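Local coordinates for adhesion G-protein coupled receptor G6 (Danio rerio, PDB 6V55), which is a calcium-binding adhesion G-protein coupled receptor, linked to myelination, whose extracellular region probably serves cell adhesion and control of signalling, at residues G268-F273 with V297-S302; L132-S137 with G247-A252. One frame throughout, in Å; residues are numbered along the deposited sequence.

Interaction 1: G268-F273 with V297-S302; sequences GFIYNF and VDWDHS
In the pentraxin-like β-sandwich of the receptor, W299 lays one face of its indole along the backbone of strand 268-276, over the peptides leading into N272 and F273. The amide nitrogens N272 N and F273 N each stand 3.2 Å above the ring plane, both offset toward its rim. NE1 of W299 lies 3.3 Å from N272 N, but both are donors, so they pack without hydrogen-bonding; NE1 has its acceptor elsewhere. At the six-membered end, CE3 of W299 meets CB of F273 at 3.6 Å, and CH2 touches CG2 of I270 at 4.1 Å. W299 is the centre of an inverse γ-turn in the loop between helix 282-286 and strand 304-305; with CG anti to its backbone N (chi1 -158°), the ring reaches out to the strand. The Y271 ring approaches the five-membered ring obliquely, planes 84° apart, with CD2 3.7 Å from NE1 of W299. N272 OD1 lies 3.5 Å from W299 CB, while its ND2 hydrogen-bonds to C290 O. A leucine in place of W299 would probably leave these strand amides without their flat cover and open a gap beside F273. V122 packs on the indole; W304 pairs edge-to-face with it.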
loop_
_atom_site.group_PDB
_atom_site.type_symbol
_atom_site.label_atom_id
_atom_site.label_comp_id
_atom_site.label_asym_id
_atom_site.label_seq_id
_atom_site.Cartn_x
_atom_site.Cartn_y
_atom_site.Cartn_z
ATOM N N GLY A 268 -11.021 28.066 -33.309
ATOM C CA GLY A 268 -10.094 28.237 -32.190
ATOM C C GLY A 268 -10.628 27.650 -30.888
ATOM O O GLY A 268 -11.437 26.721 -30.895
ATOM N N PHE A 269 -10.133 28.235 -29.789
ATOM C CA PHE A 269 -10.335 27.798 -28.412
ATOM C C PHE A 269 -11.176 28.806 -27.627
ATOM O O PHE A 269 -11.051 30.017 -27.822
ATOM C CB PHE A 269 -8.996 27.653 -27.670
ATOM C CG PHE A 269 -8.088 26.572 -28.170
ATOM C CD1 PHE A 269 -6.726 26.646 -27.870
ATOM C CD2 PHE A 269 -8.570 25.479 -28.884
ATOM C CE1 PHE A 269 -5.858 25.667 -28.278
ATOM C CE2 PHE A 269 -7.703 24.490 -29.311
ATOM C CZ PHE A 269 -6.340 24.583 -28.999
ATOM N N ILE A 270 -11.991 28.301 -26.686
ATOM C CA ILE A 270 -12.671 29.123 -25.685
ATOM C C ILE A 270 -12.500 28.496 -24.299
ATOM O O ILE A 270 -12.228 27.300 -24.150
ATOM C CB ILE A 270 -14.168 29.345 -26.025
ATOM C CG1 ILE A 270 -14.689 30.707 -25.532
ATOM C CG2 ILE A 270 -15.018 28.173 -25.587
ATOM C CD1 ILE A 270 -16.125 31.010 -25.911
ATOM N N TYR A 271 -12.615 29.342 -23.274
ATOM C CA TYR A 271 -12.319 28.934 -21.905
ATOM C C TYR A 271 -13.111 29.826 -20.966
ATOM O O TYR A 271 -13.233 31.023 -21.226
ATOM C CB TYR A 271 -10.805 29.029 -21.601
ATOM C CG TYR A 271 -10.412 28.847 -20.146
ATOM C CD1 TYR A 271 -9.856 29.903 -19.395
ATOM C CD2 TYR A 271 -10.589 27.623 -19.527
ATOM C CE1 TYR A 271 -9.496 29.718 -18.038
ATOM C CE2 TYR A 271 -10.242 27.423 -18.195
ATOM C CZ TYR A 271 -9.699 28.468 -17.445
ATOM O OH TYR A 271 -9.364 28.257 -16.108
ATOM N N ASN A 272 -13.660 29.218 -19.903
ATOM C CA ASN A 272 -14.288 29.904 -18.757
ATOM C C ASN A 272 -15.534 30.724 -19.141
ATOM O O ASN A 272 -15.739 31.847 -18.666
ATOM C CB ASN A 272 -13.276 30.752 -17.978
ATOM C CG ASN A 272 -13.559 30.739 -16.496
ATOM O OD1 ASN A 272 -14.318 29.892 -16.011
ATOM N ND2 ASN A 272 -12.979 31.684 -15.769
ATOM N N PHE A 273 -16.401 30.125 -19.967
ATOM C CA PHE A 273 -17.626 30.787 -20.411
ATOM C C PHE A 273 -18.648 30.792 -19.277
ATOM O O PHE A 273 -19.093 29.730 -18.823
ATOM C CB PHE A 273 -18.201 30.094 -21.648
ATOM C CG PHE A 273 -19.309 30.870 -22.337
ATOM C CD1 PHE A 273 -20.653 30.688 -21.979
ATOM C CD2 PHE A 273 -19.011 31.739 -23.363
ATOM C CE1 PHE A 273 -21.660 31.393 -22.603
ATOM C CE2 PHE A 273 -20.023 32.443 -24.002
ATOM C CZ PHE A 273 -21.350 32.266 -23.621
ATOM N N VAL A 297 -25.156 30.209 -16.176
ATOM C CA VAL A 297 -24.283 29.217 -16.785
ATOM C C VAL A 297 -22.890 29.429 -16.202
ATOM O O VAL A 297 -22.416 30.567 -16.113
ATOM C CB VAL A 297 -24.282 29.337 -18.323
ATOM C CG1 VAL A 297 -23.392 28.317 -18.946
ATOM C CG2 VAL A 297 -25.686 29.161 -18.886
ATOM N N ASP A 298 -22.257 28.344 -15.763
ATOM C CA ASP A 298 -20.889 28.354 -15.263
ATOM C C ASP A 298 -20.058 27.345 -16.047
ATOM O O ASP A 298 -20.594 26.401 -16.640
ATOM C CB ASP A 298 -20.861 28.035 -13.757
ATOM C CG ASP A 298 -19.514 28.309 -13.115
ATOM O OD1 ASP A 298 -18.888 29.341 -13.422
ATOM O OD2 ASP A 298 -19.073 27.471 -12.299
ATOM N N TRP A 299 -18.746 27.572 -16.070
ATOM C CA TRP A 299 -17.797 26.680 -16.722
ATOM C C TRP A 299 -17.510 25.493 -15.827
ATOM O O TRP A 299 -16.566 25.489 -15.028
ATOM C CB TRP A 299 -16.512 27.420 -17.058
ATOM C CG TRP A 299 -15.682 26.804 -18.149
ATOM C CD1 TRP A 299 -14.385 26.401 -18.036
ATOM C CD2 TRP A 299 -16.028 26.643 -19.542
ATOM N NE1 TRP A 299 -13.921 25.950 -19.247
ATOM C CE2 TRP A 299 -14.907 26.088 -20.186
ATOM C CE3 TRP A 299 -17.189 26.873 -20.293
ATOM C CZ2 TRP A 299 -14.908 25.756 -21.538
ATOM C CZ3 TRP A 299 -17.183 26.555 -21.651
ATOM C CH2 TRP A 299 -16.049 25.997 -22.253
ATOM N N ASP A 300 -18.323 24.469 -16.002
ATOM C CA ASP A 300 -18.482 23.378 -15.068
ATOM C C ASP A 300 -19.305 22.362 -15.833
ATOM O O ASP A 300 -20.258 22.743 -16.522
ATOM C CB ASP A 300 -19.185 23.852 -13.791
ATOM C CG ASP A 300 -19.113 22.851 -12.672
ATOM O OD1 ASP A 300 -19.735 21.762 -12.785
ATOM O OD2 ASP A 300 -18.441 23.170 -11.668
ATOM N N HIS A 301 -18.911 21.088 -15.733
ATOM C CA HIS A 301 -19.405 20.065 -16.644
ATOM C C HIS A 301 -20.890 19.778 -16.480
ATOM O O HIS A 301 -21.536 19.412 -17.469
ATOM C CB HIS A 301 -18.637 18.778 -16.440
ATOM C CG HIS A 301 -17.281 18.789 -17.051
ATOM N ND1 HIS A 301 -17.072 18.542 -18.392
ATOM C CD2 HIS A 301 -16.059 18.994 -16.504
ATOM C CE1 HIS A 301 -15.778 18.604 -18.647
ATOM N NE2 HIS A 301 -15.141 18.878 -17.519
ATOM N N SER A 302 -21.447 20.012 -15.281
ATOM C CA SER A 302 -22.876 19.821 -15.041
ATOM C C SER A 302 -23.761 20.806 -15.819
ATOM O O SER A 302 -24.957 20.531 -15.988
ATOM C CB SER A 302 -23.167 19.943 -13.540
ATOM O OG SER A 302 -22.661 21.159 -13.004
#

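Interaction 2: L132-S137 with G247-A252; sequences LRVSNS and GLLQIA
The carbonyl oxygen of L249 takes a hydrogen bond of 2.8 Å from V134 N and a weaker CA-H...O contact from R133 CA at 3.3 Å. The same pattern recurs on the far side of the R133-Q250 pair, where L132 O accepts I251 N at 2.9 Å and meets Q250 CA at 3.4 Å. Both N-H bonds are nearly straight, and between them R133 faces Q250 as a non-hydrogen-bonded antiparallel pair, their CA atoms 4.0 Å apart. It is a single bridge, and the touching parts, 132-134 and 248-251, run 130° apart. Side chains then fall on two faces. On the buried face V134 sets CG2 3.8 Å from CB of L249, while I251 and L132 meet through their CB atoms; F164, F273 and L275 pack on L249, and W304 touches both V134 and I251. On the other face R133 crosses L248 at about a right angle, and L248 CG lies over one face of the guanidinium, offset toward its rim. Here L248 CD1 comes within 3.4 Å of R133 NH1, and CD2 rests against R133 CB. The arginine gets there because its CG sits between the backbone N and the carbonyl carbon (chi1 54°) and the chain bends at chi3. Its NE is also directed at V134 O, though the modelled separation is doubtfully short. Strand 248-251 is bonded along its other edge to strand 161-167, and strand 133-134 to 304-305, so the single bridge joins that short pair to the outermost strand of the larger sheet. Backbone bonds thus set the register, L132, V134, L249 and I251 line the inner face with aliphatic groups, and on the outer one L248 packs against the guanidinium.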
loop_
_atom_site.group_PDB
_atom_site.type_symbol
_atom_site.label_atom_id
_atom_site.label_comp_id
_atom_site.label_asym_id
_atom_site.label_seq_id
_atom_site.Cartn_x
_atom_site.Cartn_y
_atom_site.Cartn_z
ATOM N N LEU A 132 -22.482 22.281 -29.242
ATOM C CA LEU A 132 -21.757 22.359 -27.976
ATOM C C LEU A 132 -22.515 23.352 -27.096
ATOM O O LEU A 132 -22.198 24.545 -27.039
ATOM C CB LEU A 132 -20.305 22.774 -28.201
ATOM C CG LEU A 132 -19.357 21.668 -28.669
ATOM C CD1 LEU A 132 -19.341 21.499 -30.176
ATOM C CD2 LEU A 132 -17.971 21.974 -28.182
ATOM N N ARG A 133 -23.539 22.840 -26.416
ATOM C CA ARG A 133 -24.569 23.662 -25.808
ATOM C C ARG A 133 -24.534 23.589 -24.291
ATOM O O ARG A 133 -23.959 22.676 -23.692
ATOM C CB ARG A 133 -25.960 23.233 -26.274
ATOM C CG ARG A 133 -26.237 21.760 -26.073
ATOM C CD ARG A 133 -27.737 21.438 -26.102
ATOM N NE ARG A 133 -28.509 22.005 -24.990
ATOM C CZ ARG A 133 -29.839 22.124 -25.001
ATOM N NH1 ARG A 133 -30.518 21.728 -26.072
ATOM N NH2 ARG A 133 -30.496 22.651 -23.964
ATOM N N VAL A 134 -25.163 24.601 -23.686
ATOM C CA VAL A 134 -25.607 24.502 -22.302
ATOM C C VAL A 134 -26.599 23.348 -22.204
ATOM O O VAL A 134 -27.428 23.145 -23.102
ATOM C CB VAL A 134 -26.195 25.855 -21.862
ATOM C CG1 VAL A 134 -26.713 25.831 -20.436
ATOM C CG2 VAL A 134 -25.121 26.923 -21.982
ATOM N N SER A 135 -26.465 22.532 -21.159
ATOM C CA SER A 135 -27.306 21.346 -21.104
ATOM C C SER A 135 -28.692 21.709 -20.590
ATOM O O SER A 135 -28.890 22.728 -19.918
ATOM C CB SER A 135 -26.675 20.257 -20.231
ATOM O OG SER A 135 -27.218 20.218 -18.946
ATOM N N ASN A 136 -29.659 20.832 -20.880
ATOM C CA ASN A 136 -31.052 21.098 -20.511
ATOM C C ASN A 136 -31.339 20.914 -19.023
ATOM O O ASN A 136 -32.436 21.291 -18.586
ATOM C CB ASN A 136 -31.992 20.228 -21.339
ATOM C CG ASN A 136 -31.497 18.802 -21.479
ATOM O OD1 ASN A 136 -30.658 18.332 -20.695
ATOM N ND2 ASN A 136 -31.993 18.106 -22.505
ATOM N N SER A 137 -30.367 20.389 -18.245
ATOM C CA SER A 137 -30.329 20.539 -16.786
ATOM C C SER A 137 -30.464 21.999 -16.329
ATOM O O SER A 137 -31.064 22.269 -15.279
ATOM C CB SER A 137 -29.019 19.922 -16.260
ATOM O OG SER A 137 -28.639 20.400 -14.982
ATOM N N GLY A 247 -34.238 28.884 -23.821
ATOM C CA GLY A 247 -33.533 28.845 -25.077
ATOM C C GLY A 247 -32.324 27.917 -25.055
ATOM O O GLY A 247 -32.005 27.267 -24.061
ATOM N N LEU A 248 -31.637 27.884 -26.202
ATOM C CA LEU A 248 -30.466 27.045 -26.426
ATOM C C LEU A 248 -29.252 27.955 -26.569
ATOM O O LEU A 248 -29.074 28.607 -27.609
ATOM C CB LEU A 248 -30.660 26.185 -27.674
ATOM C CG LEU A 248 -29.906 24.859 -27.770
ATOM C CD1 LEU A 248 -30.697 23.903 -28.647
ATOM C CD2 LEU A 248 -28.497 25.022 -28.333
ATOM N N LEU A 249 -28.406 27.980 -25.543
ATOM C CA LEU A 249 -27.152 28.716 -25.610
ATOM C C LEU A 249 -26.056 27.738 -25.999
ATOM O O LEU A 249 -25.959 26.657 -25.410
ATOM C CB LEU A 249 -26.826 29.390 -24.276
ATOM C CG LEU A 249 -25.450 30.046 -24.173
ATOM C CD1 LEU A 249 -25.300 31.114 -25.231
ATOM C CD2 LEU A 249 -25.244 30.634 -22.799
ATOM N N GLN A 250 -25.239 28.115 -26.991
ATOM C CA GLN A 250 -24.189 27.235 -27.483
ATOM C C GLN A 250 -22.924 28.006 -27.825
ATOM O O GLN A 250 -22.957 29.205 -28.120
ATOM C CB GLN A 250 -24.628 26.458 -28.720
ATOM C CG GLN A 250 -25.030 27.314 -29.873
ATOM C CD GLN A 250 -25.521 26.487 -31.018
ATOM O OE1 GLN A 250 -24.777 25.663 -31.566
ATOM N NE2 GLN A 250 -26.782 26.683 -31.389
ATOM N N ILE A 251 -21.805 27.272 -27.780
ATOM C CA ILE A 251 -20.508 27.773 -28.220
ATOM C C ILE A 251 -20.546 27.910 -29.734
ATOM O O ILE A 251 -21.106 27.043 -30.424
ATOM C CB ILE A 251 -19.401 26.812 -27.744
ATOM C CG1 ILE A 251 -19.515 26.584 -26.228
ATOM C CG2 ILE A 251 -17.998 27.261 -28.165
ATOM C CD1 ILE A 251 -18.858 27.625 -25.383
ATOM N N ALA A 252 -19.979 29.020 -30.244
ATOM C CA ALA A 252 -19.997 29.471 -31.638
ATOM C C ALA A 252 -21.425 29.535 -32.144
ATOM O O ALA A 252 -22.162 30.457 -31.793
ATOM C CB ALA A 252 -19.137 28.584 -32.541
#

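Overall arrangement
From the N terminus, strand 133-134 comes first; interaction 2 closes when 248-251 returns to it after 109 residues that hold much of the sandwich. The chain then runs on to strand 268-276, and interaction 1 closes a second, shorter loop through helix 282-286 to 297-302. The two loops stand in series, neither nested nor crossed, with centres about 11 Å apart. They join inside the domain: F273 CE1 packs on L249 CD2 at 3.7 Å, and V297 CG1 on V134 CG2 at 3.8 Å. Interaction 2 thereby knits the margin of one sheet, and interaction 1 brings the loop before 304-305 onto a strand of the facing sheet.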